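Local coordinates for amorpha-4,11-diene synthase (Artemisia annua, PDB 4GAX), which probably cyclises farnesyl diphosphate to a sesquiterpene with release of diphosphate, as a lyase of the plant terpene synthase family, at residues Thr135-Val138 against Phe139-His142; Arg293-Pro296 against Gln297-Arg300; Ile340-Leu343 against Asp344-Pro347; Leu391-Glu394 against Ala395-Asn399. One frame throughout, in Å; residues are numbered along the deposited sequence.

Contact 1 of 4, residues Thr135-Val138 against Phe139-His142; sequences TCDV and FNNH
Residues Thr135-Val138 run straight into Phe139-His142 through a chain of tight turns, in which the N-H groups of Phe139, Asn140 and His142 bond to the carbonyl three residues earlier. Phe139 N reaches Cys136 O at 2.9 Å, Asn140 N reaches Asp137 O at 3.0 Å, and His142 N continues the pattern to Phe139 O.

The main side-chain meeting is between neighbours. CG1 of Val138, placed between its own backbone N and carbonyl carbon (chi1 68°), lies over one face of the Phe139 ring in a CH-pi contact, 3.9 Å from the centroid and only 16° off the normal. Cys136 CB approaches the same ring at Phe139 CD2, 4.3 Å away. On the exposed flank, the carboxylate of Asp137 and the amide of Asn140 run alongside each other, their planes 28° apart. Farther on, a water donates to Val138 O at 2.8 Å and also bonds to His142 ND1 at 2.5 Å, linking the turn to the imidazole.

Phe139 also meets Phe124 edge-to-face and packs on Leu163 and Leu177, while Cys136 touches Ile176; the loop is thereby seated on helices 120-129, 157-167 and 175-194 of the N-terminal domain. The chemistry thus divides by side: carbon and ring contacts anchor the buried flank through Phe139, amide and carboxylate groups occupy the exposed one, and the water that bridges Val138 O and His142 ND1 probably helps orient the imidazole.

Contact 2 of 4, residues Arg293-Pro296 against Gln297-Arg300; sequences RFEP and QYSR
The backbone of Arg293-Pro296 turns into Gln297-Arg300 through a bond of 3.0 Å from Tyr298 N to Glu295 O and a weak one from Ser299 N to Pro296 O, which brings Tyr298 to the N-cap position of helix 299-322.

Arg293 and Tyr298 carry the contact. The arginine chain is bent at both chi2 and chi3 (-59° and -54°) and passes at a slant across the phenol, Arg293 CB approaching Tyr298 CD2 at 3.6 Å and CG lying over a ring face. At its far end Tyr298 CE2 sits over the centre of the guanidinium, 3.6 Å from Arg293 CZ; with the two planes 50° apart, the groups lean on each other and do not stack flat. Glu295 holds the guanidinium from its edge. Arg293 NE bonds to Glu295 OE1 at 3.0 Å, on the syn side but tilted from the carboxylate plane, and Arg293 NH2 forms a salt bridge of 2.9 Å with Glu295 OE2, which it meets from above that plane. NH1 is bonded to Pro520 O. A water at the rim of the phenol, 2.6 Å from Tyr298 OH, also accepts a weak bond from Arg293 NH2. Gln297, bent at chi2, lies alongside the proline, Gln297 OE1 resting 3.2 Å from Pro296 CD, and Ser299 OG turns to Glu258.

Because Arg293 and Glu295 are both buried, their pairing answers each charge within the loop, and the two-point grip fixes the rotation of the guanidinium. The ion pair would be expected to be strengthened by these surroundings, and the guanidinium so held presents one face to Tyr298 CE2.

Contact 3 of 4, residues Ile340-Leu343 against Asp344-Pro347; sequences ITCL and DMIP
Cys342 and Met345 meet through Cys342 CB and Met345 SD, 3.8 Å apart, while Met345 CG closes on Cys342 O at 3.2 Å. That oxygen lies at the centre of the turn. Cys342 O accepts a hydrogen bond from Met345 N at 3.0 Å, and the aliphatic arm of Ile346 lies against it, with Ile346 CG1 3.4 Å from Cys342 O. The extended Ile346 chain (chi2 175°) carries its CD1 methyl loosely near two more side chains, 4.4 Å from Leu343 CD2 and 4.5 Å from Cys342 SG.

Behind these contacts stands the 3-10 winding of the backbone. Leu343 N bonds back to Ile340 O at 3.1 Å, and the series runs out in a weak bond from Ile346 N to Leu343 O at 3.5 Å, after which the chain straightens toward Pro347.

The turn lies in the connection between helix 325-337 and helix 351-370 and is pressed onto both. Tyr354 of the later helix receives Cys342, Leu343 and Ile346; on the earlier helix, Met345 touches Glu333, Ile346 touches Ala334 and Pro347 touches Ile330. The apolar side chains thus touch both consecutive helices, far from the centre of the molecule.

Contact 4 of 4, residues Leu391-Glu394 against Ala395-Asn399; sequences LMVE and AQWAN
The last turns of helix 374-399, in the metal-binding domain, bring Val393 and Trp397 together one turn apart on the helix surface. CG1 of Val393, anti to the backbone N (chi1 158°), rests over a face of the indole, 3.8 Å from the centroid of the six-membered ring in a CH-pi contact, and comes within 3.5 Å of Trp397 CZ2. The two side chains point the same way, so the indole lies back along the helix; Trp397 CE3 lies 4.0 Å from Glu394 CB. On another side of the helix, Met392 bends at chi2 (61°) so that Met392 CE meets Ala395 CB at 3.7 Å.

The backbone supplies the spacing. Gln396 N bonds to Met392 O at 3.0 Å and Trp397 N to Val393 O at 3.3 Å, both four residues back. Ala395 N shares itself weakly between Leu391 O and Met392 O. Beyond this the helix tightens: Ala398 N turns to Ala395 O at 3.2 Å, three residues back, and Asn399 N bonds to Gln396 O and weakly to Ala395 O.

Outward, Trp397 meets the His402 ring and touches Glu408. Leu391 and Met392 pack on helix 299-322 and Met392 also on helix 325-337; Leu391 touches Asp316 of the aspartate-rich DDxxD sequence, a magnesium-binding signature in this family. The Val393-Trp397 pair is ordinary i, i+4 packing near a helix C-terminus; the surrounding helical bundle, with the DDxxD helix beside it, is that of the all-alpha class I terpene synthase fold.

In the fold
The four contacts follow one another along the chain. Contact 1 alone lies in the N-terminal domain; the others share the metal-binding domain. Contacts 1 and 3 stand on opposite sides of the chain's centre, about 63 Å apart between centres, whereas the centre of contact 2 is about 13 Å from that of the chain. Contacts 3 and 4 are the closest pair, with nearest atoms about 11 Å apart, and helix 325-337 lies against both. Contact 2 opens helix 299-322, which farther along bears Asp316 and packs against contact 4; the centres of contacts 2 and 4 are about 37 Å apart. If the DDxxD sequence binds metal here as in relatives, contact 4 borders the active-site helices.

Contact 1 of 4, residues Thr135-Val138 against Phe139-His142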
ATOM      1  N   THR A 135     -13.677  -2.112 -20.138  1.00 24.10           N
ATOM      2  CA  THR A 135     -14.982  -1.593 -19.723  1.00 23.26           C
ATOM      3  C   THR A 135     -15.873  -2.637 -19.012  1.00 23.38           C
ATOM      4  O   THR A 135     -15.547  -3.824 -18.952  1.00 19.93           O
ATOM      5  CB  THR A 135     -15.740  -1.011 -20.910  1.00 35.98           C
ATOM      6  OG1 THR A 135     -16.664  -0.014 -20.456  1.00 69.90           O
ATOM      7  CG2 THR A 135     -16.488  -2.091 -21.581  1.00 14.24           C
ATOM      8  N   CYS A 136     -17.013  -2.189 -18.495  1.00 25.77           N
ATOM      9  CA  CYS A 136     -17.955  -3.094 -17.836  1.00 30.51           C
ATOM     10  C   CYS A 136     -18.859  -3.903 -18.759  1.00 29.88           C
ATOM     11  O   CYS A 136     -19.656  -4.709 -18.269  1.00 29.38           O
ATOM     12  CB  CYS A 136     -18.843  -2.301 -16.884  1.00 39.84           C
ATOM     13  SG  CYS A 136     -17.996  -1.890 -15.394  1.00 36.13           S
ATOM     14  N   ASP A 137     -18.762  -3.683 -20.071  1.00 31.91           N
ATOM     15  CA  ASP A 137     -19.634  -4.374 -21.035  1.00 29.11           C
ATOM     16  C   ASP A 137     -19.617  -5.884 -20.858  1.00 31.91           C
ATOM     17  O   ASP A 137     -20.617  -6.548 -21.093  1.00 29.87           O
ATOM     18  CB  ASP A 137     -19.232  -4.060 -22.477  1.00 29.14           C
ATOM     19  CG  ASP A 137     -19.496  -2.611 -22.859  1.00 45.84           C
ATOM     20  OD1 ASP A 137     -20.168  -1.896 -22.081  1.00 44.79           O
ATOM     21  OD2 ASP A 137     -19.033  -2.193 -23.947  1.00 45.54           O
ATOM     22  N   VAL A 138     -18.474  -6.419 -20.439  1.00 27.91           N
ATOM     23  CA  VAL A 138     -18.318  -7.852 -20.290  1.00 28.35           C
ATOM     24  C   VAL A 138     -19.340  -8.417 -19.302  1.00 29.80           C
ATOM     25  O   VAL A 138     -19.686  -9.602 -19.369  1.00 26.83           O
ATOM     26  CB  VAL A 138     -16.880  -8.221 -19.852  1.00 26.37           C
ATOM     27  CG1 VAL A 138     -16.600  -7.742 -18.422  1.00 23.65           C
ATOM     28  CG2 VAL A 138     -16.647  -9.724 -19.971  1.00 23.72           C
ATOM     29  N   PHE A 139     -19.851  -7.566 -18.410  1.00 19.02           N
ATOM     30  CA  PHE A 139     -20.800  -8.027 -17.391  1.00 22.60           C
ATOM     31  C   PHE A 139     -22.257  -8.071 -17.826  1.00 27.32           C
ATOM     32  O   PHE A 139     -23.096  -8.648 -17.130  1.00 28.09           O
ATOM     33  CB  PHE A 139     -20.666  -7.199 -16.113  1.00 25.99           C
ATOM     34  CG  PHE A 139     -19.335  -7.362 -15.445  1.00 24.20           C
ATOM     35  CD1 PHE A 139     -18.998  -8.564 -14.840  1.00 19.98           C
ATOM     36  CD2 PHE A 139     -18.408  -6.322 -15.447  1.00 26.72           C
ATOM     37  CE1 PHE A 139     -17.750  -8.724 -14.228  1.00 17.16           C
ATOM     38  CE2 PHE A 139     -17.168  -6.478 -14.843  1.00 26.44           C
ATOM     39  CZ  PHE A 139     -16.844  -7.675 -14.231  1.00 28.20           C
ATOM     40  N   ASN A 140     -22.556  -7.466 -18.966  1.00 29.27           N
ATOM     41  CA  ASN A 140     -23.942  -7.346 -19.389  1.00 38.46           C
ATOM     42  C   ASN A 140     -24.696  -8.670 -19.422  1.00 36.53           C
ATOM     43  O   ASN A 140     -25.873  -8.719 -19.073  1.00 46.38           O
ATOM     44  CB  ASN A 140     -24.042  -6.589 -20.715  1.00 36.77           C
ATOM     45  CG  ASN A 140     -23.816  -5.101 -20.536  1.00 45.20           C
ATOM     46  OD1 ASN A 140     -24.133  -4.544 -19.485  1.00 47.67           O
ATOM     47  ND2 ASN A 140     -23.262  -4.450 -21.555  1.00 56.74           N
ATOM     48  N   ASN A 141     -24.021  -9.753 -19.798  1.00 38.62           N
ATOM     49  CA  ASN A 141     -24.699 -11.051 -19.801  1.00 43.00           C
ATOM     50  C   ASN A 141     -24.616 -11.832 -18.486  1.00 39.30           C
ATOM     51  O   ASN A 141     -24.909 -13.029 -18.433  1.00 38.00           O
ATOM     52  CB  ASN A 141     -24.291 -11.887 -21.014  1.00 53.59           C
ATOM     53  CG  ASN A 141     -24.730 -11.245 -22.321  1.00 64.56           C
ATOM     54  OD1 ASN A 141     -25.903 -10.889 -22.499  1.00 65.47           O
ATOM     55  ND2 ASN A 141     -23.781 -11.068 -23.233  1.00 68.10           N
ATOM     56  N   HIS A 142     -24.219 -11.145 -17.419  1.00 25.59           N
ATOM     57  CA  HIS A 142     -24.427 -11.683 -16.069  1.00 24.96           C
ATOM     58  C   HIS A 142     -25.879 -11.434 -15.650  1.00 26.22           C
ATOM     59  O   HIS A 142     -26.363 -12.004 -14.671  1.00 27.46           O
ATOM     60  CB  HIS A 142     -23.474 -11.032 -15.069  1.00 23.94           C
ATOM     61  CG  HIS A 142     -22.099 -11.611 -15.101  1.00 31.37           C
ATOM     62  ND1 HIS A 142     -21.290 -11.542 -16.215  1.00 34.09           N
ATOM     63  CD2 HIS A 142     -21.398 -12.296 -14.166  1.00 40.06           C
ATOM     64  CE1 HIS A 142     -20.143 -12.151 -15.959  1.00 42.15           C
ATOM     65  NE2 HIS A 142     -20.186 -12.618 -14.723  1.00 45.25           N
TER
HETATM   66  O   HOH W   1     -21.523 -11.562 -18.672  1.00 50.52           O

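Contact 2 of 4, residues Arg293-Pro296 against Gln297-Arg300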
ATOM      1  N   ARG A 293       6.475  -1.478  -1.774  1.00 14.15           N
ATOM      2  CA  ARG A 293       6.815  -2.626  -2.626  1.00 16.09           C
ATOM      3  C   ARG A 293       7.483  -3.668  -1.735  1.00 21.06           C
ATOM      4  O   ARG A 293       8.426  -3.345  -1.010  1.00 23.99           O
ATOM      5  CB  ARG A 293       7.790  -2.244  -3.749  1.00 18.47           C
ATOM      6  CG  ARG A 293       7.313  -1.246  -4.852  1.00 15.45           C
ATOM      7  CD  ARG A 293       6.074  -1.732  -5.619  1.00 23.51           C
ATOM      8  NE  ARG A 293       6.177  -3.071  -6.213  1.00 17.20           N
ATOM      9  CZ  ARG A 293       6.185  -3.323  -7.526  1.00 26.41           C
ATOM     10  NH1 ARG A 293       6.145  -2.326  -8.396  1.00 21.76           N
ATOM     11  NH2 ARG A 293       6.239  -4.580  -7.976  1.00 23.53           N
ATOM     12  N   PHE A 294       7.023  -4.915  -1.777  1.00 18.13           N
ATOM     13  CA  PHE A 294       7.595  -5.928  -0.878  1.00 18.09           C
ATOM     14  C   PHE A 294       8.646  -6.781  -1.592  1.00 17.00           C
ATOM     15  O   PHE A 294       9.362  -7.573  -0.961  1.00 20.10           O
ATOM     16  CB  PHE A 294       6.493  -6.864  -0.357  1.00 22.58           C
ATOM     17  CG  PHE A 294       5.961  -7.790  -1.421  1.00 21.55           C
ATOM     18  CD1 PHE A 294       6.535  -9.038  -1.637  1.00 26.93           C
ATOM     19  CD2 PHE A 294       4.914  -7.387  -2.244  1.00 15.61           C
ATOM     20  CE1 PHE A 294       6.065  -9.879  -2.648  1.00 27.52           C
ATOM     21  CE2 PHE A 294       4.426  -8.226  -3.261  1.00 17.13           C
ATOM     22  CZ  PHE A 294       5.007  -9.478  -3.460  1.00 22.35           C
ATOM     23  N   GLU A 295       8.725  -6.649  -2.909  1.00 20.65           N
ATOM     24  CA  GLU A 295       9.531  -7.557  -3.721  1.00 21.19           C
ATOM     25  C   GLU A 295      11.037  -7.393  -3.485  1.00 18.64           C
ATOM     26  O   GLU A 295      11.502  -6.300  -3.127  1.00 17.34           O
ATOM     27  CB  GLU A 295       9.173  -7.398  -5.202  1.00 16.73           C
ATOM     28  CG  GLU A 295       7.700  -7.729  -5.487  1.00 17.63           C
ATOM     29  CD  GLU A 295       6.786  -6.506  -5.392  1.00 25.78           C
ATOM     30  OE1 GLU A 295       7.162  -5.500  -4.746  1.00 26.49           O
ATOM     31  OE2 GLU A 295       5.686  -6.545  -5.974  1.00 26.58           O
ATOM     32  N   PRO A 296      11.800  -8.481  -3.693  1.00 20.84           N
ATOM     33  CA  PRO A 296      13.227  -8.475  -3.362  1.00 24.21           C
ATOM     34  C   PRO A 296      13.995  -7.406  -4.113  1.00 17.33           C
ATOM     35  O   PRO A 296      14.933  -6.864  -3.559  1.00 17.64           O
ATOM     36  CB  PRO A 296      13.705  -9.881  -3.759  1.00 27.82           C
ATOM     37  CG  PRO A 296      12.613 -10.453  -4.608  1.00 30.58           C
ATOM     38  CD  PRO A 296      11.344  -9.801  -4.175  1.00 23.22           C
ATOM     39  N   GLN A 297      13.573  -7.085  -5.331  1.00 13.31           N
ATOM     40  CA  GLN A 297      14.263  -6.114  -6.164  1.00 23.38           C
ATOM     41  C   GLN A 297      14.281  -4.719  -5.515  1.00 24.11           C
ATOM     42  O   GLN A 297      15.141  -3.887  -5.820  1.00 20.98           O
ATOM     43  CB  GLN A 297      13.582  -6.040  -7.551  1.00 28.68           C
ATOM     44  CG  GLN A 297      13.564  -7.369  -8.350  1.00 80.96           C
ATOM     45  CD  GLN A 297      12.632  -8.453  -7.774  1.00 66.32           C
ATOM     46  OE1 GLN A 297      11.769  -8.174  -6.953  1.00 36.12           O
ATOM     47  NE2 GLN A 297      12.820  -9.696  -8.215  1.00 71.77           N
ATOM     48  N   TYR A 298      13.322  -4.460  -4.633  1.00 16.31           N
ATOM     49  CA  TYR A 298      13.169  -3.137  -4.037  1.00 20.42           C
ATOM     50  C   TYR A 298      13.696  -2.982  -2.596  1.00 22.64           C
ATOM     51  O   TYR A 298      13.283  -2.083  -1.861  1.00 21.41           O
ATOM     52  CB  TYR A 298      11.703  -2.724  -4.137  1.00 18.96           C
ATOM     53  CG  TYR A 298      11.222  -2.767  -5.573  1.00 15.86           C
ATOM     54  CD1 TYR A 298      11.799  -1.952  -6.536  1.00 23.45           C
ATOM     55  CD2 TYR A 298      10.213  -3.642  -5.972  1.00 17.46           C
ATOM     56  CE1 TYR A 298      11.368  -1.981  -7.867  1.00 26.55           C
ATOM     57  CE2 TYR A 298       9.762  -3.674  -7.321  1.00 18.18           C
ATOM     58  CZ  TYR A 298      10.352  -2.840  -8.249  1.00 26.02           C
ATOM     59  OH  TYR A 298       9.931  -2.874  -9.569  1.00 24.65           O
ATOM     60  N   SER A 299      14.621  -3.846  -2.216  1.00 19.86           N
ATOM     61  CA  SER A 299      15.255  -3.797  -0.899  1.00 22.30           C
ATOM     62  C   SER A 299      15.876  -2.448  -0.524  1.00 23.93           C
ATOM     63  O   SER A 299      15.615  -1.922   0.565  1.00 20.93           O
ATOM     64  CB  SER A 299      16.327  -4.889  -0.793  1.00 23.22           C
ATOM     65  OG  SER A 299      16.766  -4.976   0.543  1.00 24.20           O
ATOM     66  N   ARG A 300      16.702  -1.886  -1.408  1.00 22.44           N
ATOM     67  CA  ARG A 300      17.328  -0.593  -1.113  1.00 27.20           C
ATOM     68  C   ARG A 300      16.283   0.498  -0.962  1.00 23.36           C
ATOM     69  O   ARG A 300      16.389   1.356  -0.070  1.00 20.12           O
ATOM     70  CB  ARG A 300      18.329  -0.185  -2.198  1.00 31.40           C
ATOM     71  CG  ARG A 300      19.587  -1.041  -2.239  1.00 48.19           C
ATOM     72  CD  ARG A 300      20.747  -0.306  -2.915  1.00 64.29           C
ATOM     73  NE  ARG A 300      21.340   0.714  -2.044  1.00 71.43           N
ATOM     74  CZ  ARG A 300      22.248   0.459  -1.100  1.00 65.94           C
ATOM     75  NH1 ARG A 300      22.665  -0.785  -0.892  1.00 41.42           N
ATOM     76  NH2 ARG A 300      22.737   1.447  -0.356  1.00 70.90           N
TER
HETATM   77  O   HOH W   2       8.376  -4.750 -10.441  1.00 30.74           O

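Contact 3 of 4, residues Ile340-Leu343 against Asp344-Pro347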
ATOM      1  N   ILE A 340      25.050  20.999   6.466  1.00 32.16           N
ATOM      2  CA  ILE A 340      25.488  20.769   7.835  1.00 34.43           C
ATOM      3  C   ILE A 340      26.172  22.000   8.428  1.00 40.48           C
ATOM      4  O   ILE A 340      26.257  22.147   9.653  1.00 39.62           O
ATOM      5  CB  ILE A 340      26.410  19.531   7.924  1.00 38.61           C
ATOM      6  CG1 ILE A 340      26.389  18.967   9.343  1.00 46.64           C
ATOM      7  CG2 ILE A 340      27.828  19.853   7.452  1.00 40.81           C
ATOM      8  CD1 ILE A 340      24.984  18.615   9.819  1.00 46.78           C
ATOM      9  N   THR A 341      26.638  22.898   7.562  1.00 30.54           N
ATOM     10  CA  THR A 341      27.364  24.082   8.016  1.00 39.11           C
ATOM     11  C   THR A 341      26.491  25.040   8.818  1.00 45.00           C
ATOM     12  O   THR A 341      27.003  25.834   9.605  1.00 50.99           O
ATOM     13  CB  THR A 341      27.972  24.873   6.844  1.00 50.14           C
ATOM     14  OG1 THR A 341      26.934  25.590   6.163  1.00 57.37           O
ATOM     15  CG2 THR A 341      28.682  23.941   5.868  1.00 43.62           C
ATOM     16  N   CYS A 342      25.179  24.985   8.620  1.00 44.43           N
ATOM     17  CA  CYS A 342      24.293  25.848   9.400  1.00 56.06           C
ATOM     18  C   CYS A 342      23.809  25.180  10.699  1.00 51.96           C
ATOM     19  O   CYS A 342      22.793  25.586  11.274  1.00 47.83           O
ATOM     20  CB  CYS A 342      23.108  26.327   8.556  1.00 57.47           C
ATOM     21  SG  CYS A 342      21.834  25.078   8.285  1.00 44.12           S
ATOM     22  N   LEU A 343      24.549  24.173  11.166  1.00 39.01           N
ATOM     23  CA  LEU A 343      24.216  23.468  12.406  1.00 37.21           C
ATOM     24  C   LEU A 343      24.257  24.431  13.595  1.00 37.59           C
ATOM     25  O   LEU A 343      23.541  24.256  14.585  1.00 40.74           O
ATOM     26  CB  LEU A 343      25.218  22.338  12.629  1.00 42.81           C
ATOM     27  CG  LEU A 343      24.878  21.083  13.438  1.00 51.80           C
ATOM     28  CD1 LEU A 343      25.154  21.293  14.906  1.00 55.20           C
ATOM     29  CD2 LEU A 343      23.439  20.603  13.210  1.00 47.37           C
ATOM     30  N   ASP A 344      25.094  25.456  13.483  1.00 29.09           N
ATOM     31  CA  ASP A 344      25.263  26.444  14.550  1.00 30.59           C
ATOM     32  C   ASP A 344      24.103  27.424  14.646  1.00 38.71           C
ATOM     33  O   ASP A 344      23.964  28.142  15.646  1.00 48.07           O
ATOM     34  CB  ASP A 344      26.553  27.229  14.333  1.00 36.97           C
ATOM     35  CG  ASP A 344      27.782  26.430  14.692  1.00 64.22           C
ATOM     36  OD1 ASP A 344      27.682  25.564  15.592  1.00 65.26           O
ATOM     37  OD2 ASP A 344      28.846  26.669  14.079  1.00 77.72           O
ATOM     38  N   MET A 345      23.281  27.483  13.603  1.00 36.38           N
ATOM     39  CA  MET A 345      22.185  28.446  13.589  1.00 42.66           C
ATOM     40  C   MET A 345      20.926  27.858  14.237  1.00 42.43           C
ATOM     41  O   MET A 345      19.897  28.521  14.334  1.00 37.74           O
ATOM     42  CB  MET A 345      21.897  28.922  12.152  1.00 47.98           C
ATOM     43  CG  MET A 345      20.839  28.110  11.409  1.00 56.19           C
ATOM     44  SD  MET A 345      20.433  28.737   9.758  1.00104.24           S
ATOM     45  CE  MET A 345      18.651  28.513   9.758  1.00 52.98           C
ATOM     46  N   ILE A 346      21.037  26.627  14.726  1.00 42.78           N
ATOM     47  CA  ILE A 346      19.878  25.822  15.106  1.00 42.80           C
ATOM     48  C   ILE A 346      19.743  25.598  16.615  1.00 46.19           C
ATOM     49  O   ILE A 346      20.735  25.316  17.289  1.00 36.86           O
ATOM     50  CB  ILE A 346      19.972  24.454  14.402  1.00 39.57           C
ATOM     51  CG1 ILE A 346      19.940  24.646  12.881  1.00 45.09           C
ATOM     52  CG2 ILE A 346      18.881  23.514  14.863  1.00 40.39           C
ATOM     53  CD1 ILE A 346      20.156  23.355  12.084  1.00 43.03           C
ATOM     54  N   PRO A 347      18.510  25.721  17.149  1.00 50.76           N
ATOM     55  CA  PRO A 347      18.213  25.416  18.560  1.00 48.29           C
ATOM     56  C   PRO A 347      18.801  24.067  19.013  1.00 44.64           C
ATOM     57  O   PRO A 347      18.690  23.074  18.282  1.00 37.04           O
ATOM     58  CB  PRO A 347      16.685  25.358  18.582  1.00 48.64           C
ATOM     59  CG  PRO A 347      16.276  26.308  17.514  1.00 50.16           C
ATOM     60  CD  PRO A 347      17.315  26.185  16.423  1.00 47.87           C
TER

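Contact 4 of 4, residues Leu391-Glu394 against Ala395-Asn399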
ATOM      1  N   LEU A 391       4.603  22.497   6.736  1.00 29.08           N
ATOM      2  CA  LEU A 391       4.478  22.359   8.185  1.00 35.32           C
ATOM      3  C   LEU A 391       4.629  23.739   8.829  1.00 34.59           C
ATOM      4  O   LEU A 391       3.942  24.054   9.801  1.00 37.90           O
ATOM      5  CB  LEU A 391       5.506  21.376   8.756  1.00 42.07           C
ATOM      6  CG  LEU A 391       5.245  19.881   8.533  1.00 39.02           C
ATOM      7  CD1 LEU A 391       6.379  19.039   9.096  1.00 38.13           C
ATOM      8  CD2 LEU A 391       3.912  19.450   9.150  1.00 43.58           C
ATOM      9  N   MET A 392       5.504  24.576   8.268  1.00 34.37           N
ATOM     10  CA  MET A 392       5.731  25.918   8.815  1.00 34.06           C
ATOM     11  C   MET A 392       4.602  26.865   8.428  1.00 41.47           C
ATOM     12  O   MET A 392       4.341  27.856   9.126  1.00 38.29           O
ATOM     13  CB  MET A 392       7.068  26.491   8.353  1.00 41.88           C
ATOM     14  CG  MET A 392       7.470  27.756   9.104  1.00 50.45           C
ATOM     15  SD  MET A 392       7.666  27.427  10.870  1.00 45.07           S
ATOM     16  CE  MET A 392       6.898  28.885  11.579  1.00 56.64           C
ATOM     17  N   VAL A 393       3.937  26.563   7.315  1.00 46.52           N
ATOM     18  CA  VAL A 393       2.758  27.320   6.913  1.00 51.24           C
ATOM     19  C   VAL A 393       1.715  27.268   8.021  1.00 55.40           C
ATOM     20  O   VAL A 393       1.219  28.310   8.467  1.00 58.88           O
ATOM     21  CB  VAL A 393       2.141  26.782   5.602  1.00 49.83           C
ATOM     22  CG1 VAL A 393       0.668  27.190   5.483  1.00 49.40           C
ATOM     23  CG2 VAL A 393       2.938  27.265   4.400  1.00 53.02           C
ATOM     24  N   GLU A 394       1.405  26.056   8.476  1.00 40.52           N
ATOM     25  CA  GLU A 394       0.372  25.886   9.488  1.00 49.51           C
ATOM     26  C   GLU A 394       0.809  26.336  10.882  1.00 57.67           C
ATOM     27  O   GLU A 394      -0.036  26.560  11.754  1.00 62.82           O
ATOM     28  CB  GLU A 394      -0.170  24.455   9.498  1.00 58.65           C
ATOM     29  CG  GLU A 394       0.870  23.370   9.392  1.00 64.78           C
ATOM     30  CD  GLU A 394       0.268  22.050   8.934  1.00 68.81           C
ATOM     31  OE1 GLU A 394      -0.782  22.083   8.257  1.00 69.32           O
ATOM     32  OE2 GLU A 394       0.836  20.982   9.252  1.00 70.13           O
ATOM     33  N   ALA A 395       2.118  26.473  11.095  1.00 43.95           N
ATOM     34  CA  ALA A 395       2.605  27.019  12.355  1.00 51.91           C
ATOM     35  C   ALA A 395       2.397  28.532  12.365  1.00 54.75           C
ATOM     36  O   ALA A 395       2.099  29.125  13.408  1.00 57.09           O
ATOM     37  CB  ALA A 395       4.074  26.671  12.560  1.00 49.26           C
ATOM     38  N   GLN A 396       2.565  29.150  11.197  1.00 57.03           N
ATOM     39  CA  GLN A 396       2.299  30.571  11.027  1.00 65.84           C
ATOM     40  C   GLN A 396       0.844  30.865  11.350  1.00 67.75           C
ATOM     41  O   GLN A 396       0.519  31.918  11.899  1.00 69.58           O
ATOM     42  CB  GLN A 396       2.605  30.996   9.589  1.00 74.71           C
ATOM     43  CG  GLN A 396       3.927  31.719   9.423  1.00 85.44           C
ATOM     44  CD  GLN A 396       3.875  33.145   9.932  1.00 93.61           C
ATOM     45  OE1 GLN A 396       4.825  33.633  10.538  1.00 96.02           O
ATOM     46  NE2 GLN A 396       2.762  33.824   9.677  1.00 96.00           N
ATOM     47  N   TRP A 397      -0.021  29.911  11.021  1.00 74.59           N
ATOM     48  CA  TRP A 397      -1.459  30.052  11.211  1.00 78.71           C
ATOM     49  C   TRP A 397      -1.894  30.050  12.675  1.00 78.77           C
ATOM     50  O   TRP A 397      -2.981  30.523  13.002  1.00 89.63           O
ATOM     51  CB  TRP A 397      -2.202  28.944  10.459  1.00 78.42           C
ATOM     52  CG  TRP A 397      -2.203  29.120   8.969  1.00 71.89           C
ATOM     53  CD1 TRP A 397      -1.836  30.238   8.271  1.00 68.70           C
ATOM     54  CD2 TRP A 397      -2.592  28.145   7.991  1.00 56.61           C
ATOM     55  NE1 TRP A 397      -1.973  30.016   6.921  1.00 60.63           N
ATOM     56  CE2 TRP A 397      -2.435  28.741   6.723  1.00 54.09           C
ATOM     57  CE3 TRP A 397      -3.054  26.826   8.068  1.00 54.00           C
ATOM     58  CZ2 TRP A 397      -2.727  28.064   5.540  1.00 57.82           C
ATOM     59  CZ3 TRP A 397      -3.342  26.154   6.896  1.00 51.83           C
ATOM     60  CH2 TRP A 397      -3.176  26.772   5.645  1.00 58.84           C
ATOM     61  N   ALA A 398      -1.063  29.504  13.555  1.00 59.38           N
ATOM     62  CA  ALA A 398      -1.402  29.490  14.974  1.00 64.46           C
ATOM     63  C   ALA A 398      -0.785  30.698  15.676  1.00 71.35           C
ATOM     64  O   ALA A 398      -1.220  31.093  16.762  1.00 75.80           O
ATOM     65  CB  ALA A 398      -0.948  28.188  15.617  1.00 56.64           C
ATOM     66  N   ASN A 399       0.214  31.288  15.025  1.00 70.57           N
ATOM     67  CA  ASN A 399       0.997  32.391  15.582  1.00 73.51           C
ATOM     68  C   ASN A 399       0.448  33.768  15.211  1.00 80.29           C
ATOM     69  O   ASN A 399       0.349  34.656  16.062  1.00 78.83           O
ATOM     70  CB  ASN A 399       2.456  32.260  15.154  1.00 64.51           C
ATOM     71  CG  ASN A 399       3.326  33.367  15.703  1.00 64.22           C
ATOM     72  OD1 ASN A 399       3.650  33.381  16.889  1.00 61.09           O
ATOM     73  ND2 ASN A 399       3.711  34.306  14.840  1.00 66.27           N
TER